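Local coordinates for protein secretion chaperonin CsaA (Picrophilus torridus, PDB 5ZDI), which probably binds tRNA through its OB-fold domain and, as a member of the CsaA family, is thought to act as a protein secretion chaperone, at residues Ile35-Gly38 with Asp39-Tyr43. Numbering follows the deposited sequence. Where two conformers were deposited one is given.
Sequences IYFG and DIIGY
Tyr36 and Tyr43 form an antiparallel, non-hydrogen-bonded pair at the mouth of the loop of the beta-hairpin that joins strands 31-36 and 43-48 of the OB-fold sheet, a loop that carries a short helical turn. Two backbone bonds close the connection: Phe37 N donates to Gly42 O (2.9 Å), and Gly42 N to Gly38 O, an i to i+4 bond that closes the turn. Gly42 then leaves helical geometry with positive phi, redirecting the chain into the second strand. At Gly38 the backbone angles would jam any CB against the preceding carbonyl oxygen.

On the face carrying the two tyrosines, CD1 of Tyr36 sits 3.6 Å above the Tyr43 ring plane, displaced toward its rim; the two rings lean obliquely on each other, their planes 46° apart. With CG anti to the backbone N (chi1 -180°), the Tyr36 ring folds over the connection, one face centred above Gly38 N at 3.4 Å. Replacing Tyr36 with an alanine would probably take away the aromatic ring lying against Tyr43 and over Gly38 N, leaving the Tyr43 ring less restrained on that side. Lys34 makes a cation-pi contact with Tyr43.

Phe37 extends into the barrel interior against Val81 and Ala65. Its CB meets Ile41 CG2 at 3.7 Å, the branch anti to Ile41's backbone N, while Gly42 O lies in the ring plane at the Phe37 edge. A water bridges the turn, donating to Phe37 O at 2.7 Å and accepting from Ile41 N at 2.9 Å. At the strand end, Tyr43 CA makes a CA-H...O contact with Ile35 O, 3.2 Å away.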
loop_
_atom_site.group_PDB
_atom_site.type_symbol
_atom_site.label_atom_id
_atom_site.label_comp_id
_atom_site.label_asym_id
_atom_site.label_seq_id
_atom_site.Cartn_x
_atom_site.Cartn_y
_atom_site.Cartn_z
ATOM N N ILE A 35 -0.816 -16.002 -6.141
ATOM C CA ILE A 35 -1.280 -14.656 -6.523
ATOM C C ILE A 35 -0.828 -14.386 -7.970
ATOM O O ILE A 35 0.353 -14.674 -8.345
ATOM C CB ILE A 35 -0.617 -13.606 -5.622
ATOM C CG1 ILE A 35 -0.831 -13.970 -4.171
ATOM C CG2 ILE A 35 -1.103 -12.217 -5.951
ATOM C CD1 ILE A 35 -0.199 -13.059 -3.171
ATOM N N TYR A 36 -1.742 -13.833 -8.740
ATOM C CA TYR A 36 -1.480 -13.503 -10.174
ATOM C C TYR A 36 -1.156 -12.042 -10.259
ATOM O O TYR A 36 -1.862 -11.239 -9.701
ATOM C CB TYR A 36 -2.711 -13.794 -11.006
ATOM C CG TYR A 36 -2.515 -13.488 -12.499
ATOM C CD1 TYR A 36 -1.560 -14.181 -13.256
ATOM C CD2 TYR A 36 -3.303 -12.514 -13.150
ATOM C CE1 TYR A 36 -1.413 -13.924 -14.622
ATOM C CE2 TYR A 36 -3.092 -12.200 -14.504
ATOM C CZ TYR A 36 -2.162 -12.921 -15.215
ATOM O OH TYR A 36 -1.979 -12.620 -16.561
ATOM N N PHE A 37 -0.049 -11.705 -10.948
ATOM C CA PHE A 37 0.483 -10.343 -11.032
ATOM C C PHE A 37 0.573 -9.903 -12.512
ATOM O O PHE A 37 1.340 -9.027 -12.874
ATOM C CB PHE A 37 1.872 -10.359 -10.409
ATOM C CG PHE A 37 1.839 -10.336 -8.910
ATOM C CD1 PHE A 37 1.574 -9.141 -8.216
ATOM C CD2 PHE A 37 2.145 -11.470 -8.173
ATOM C CE1 PHE A 37 1.519 -9.090 -6.832
ATOM C CE2 PHE A 37 2.129 -11.432 -6.767
ATOM C CZ PHE A 37 1.807 -10.275 -6.106
ATOM N N GLY A 38 -0.197 -10.546 -13.371
ATOM C CA GLY A 38 -0.316 -10.070 -14.768
ATOM C C GLY A 38 0.534 -10.955 -15.694
ATOM O O GLY A 38 1.341 -11.814 -15.245
ATOM N N ASP A 39 0.521 -10.612 -16.969
ATOM C CA ASP A 39 1.100 -11.413 -18.047
ATOM C C ASP A 39 2.610 -11.521 -18.049
ATOM O O ASP A 39 3.183 -12.385 -18.756
ATOM C CB ASP A 39 0.746 -10.830 -19.442
ATOM C CG ASP A 39 -0.715 -10.916 -19.786
ATOM O OD1 ASP A 39 -1.360 -11.972 -19.548
ATOM O OD2 ASP A 39 -1.226 -9.905 -20.326
ATOM N N ILE A 40 3.297 -10.560 -17.440
ATOM C CA ILE A 40 4.747 -10.554 -17.430
ATOM C C ILE A 40 5.302 -11.217 -16.159
ATOM O O ILE A 40 6.128 -12.140 -16.207
ATOM C CB ILE A 40 5.287 -9.120 -17.602
ATOM C CG1 ILE A 40 4.869 -8.589 -18.987
ATOM C CG2 ILE A 40 6.790 -9.082 -17.425
ATOM C CD1 ILE A 40 4.787 -7.071 -19.057
ATOM N N ILE A 41 4.815 -10.804 -14.993
ATOM C CA ILE A 41 5.310 -11.428 -13.744
ATOM C C ILE A 41 4.790 -12.877 -13.539
ATOM O O ILE A 41 5.468 -13.776 -13.064
ATOM C CB ILE A 41 4.961 -10.541 -12.532
ATOM C CG1 ILE A 41 5.703 -9.198 -12.730
ATOM C CG2 ILE A 41 5.394 -11.207 -11.192
ATOM C CD1 ILE A 41 5.211 -8.112 -11.808
ATOM N N GLY A 42 3.573 -13.062 -13.930
ATOM C CA GLY A 42 2.829 -14.294 -13.709
ATOM C C GLY A 42 2.459 -14.554 -12.263
ATOM O O GLY A 42 2.109 -13.599 -11.547
ATOM N N TYR A 43 2.510 -15.843 -11.857
ATOM C CA TYR A 43 2.102 -16.245 -10.505
ATOM C C TYR A 43 3.252 -16.234 -9.538
ATOM O O TYR A 43 4.369 -16.650 -9.866
ATOM C CB TYR A 43 1.503 -17.665 -10.546
ATOM C CG TYR A 43 0.167 -17.689 -11.210
ATOM C CD1 TYR A 43 -0.996 -17.431 -10.499
ATOM C CD2 TYR A 43 0.040 -17.917 -12.574
ATOM C CE1 TYR A 43 -2.252 -17.431 -11.116
ATOM C CE2 TYR A 43 -1.213 -17.881 -13.181
ATOM C CZ TYR A 43 -2.347 -17.690 -12.445
ATOM O OH TYR A 43 -3.561 -17.696 -13.118
HETATM O O HOH W 1 2.945 -8.637 -15.064
#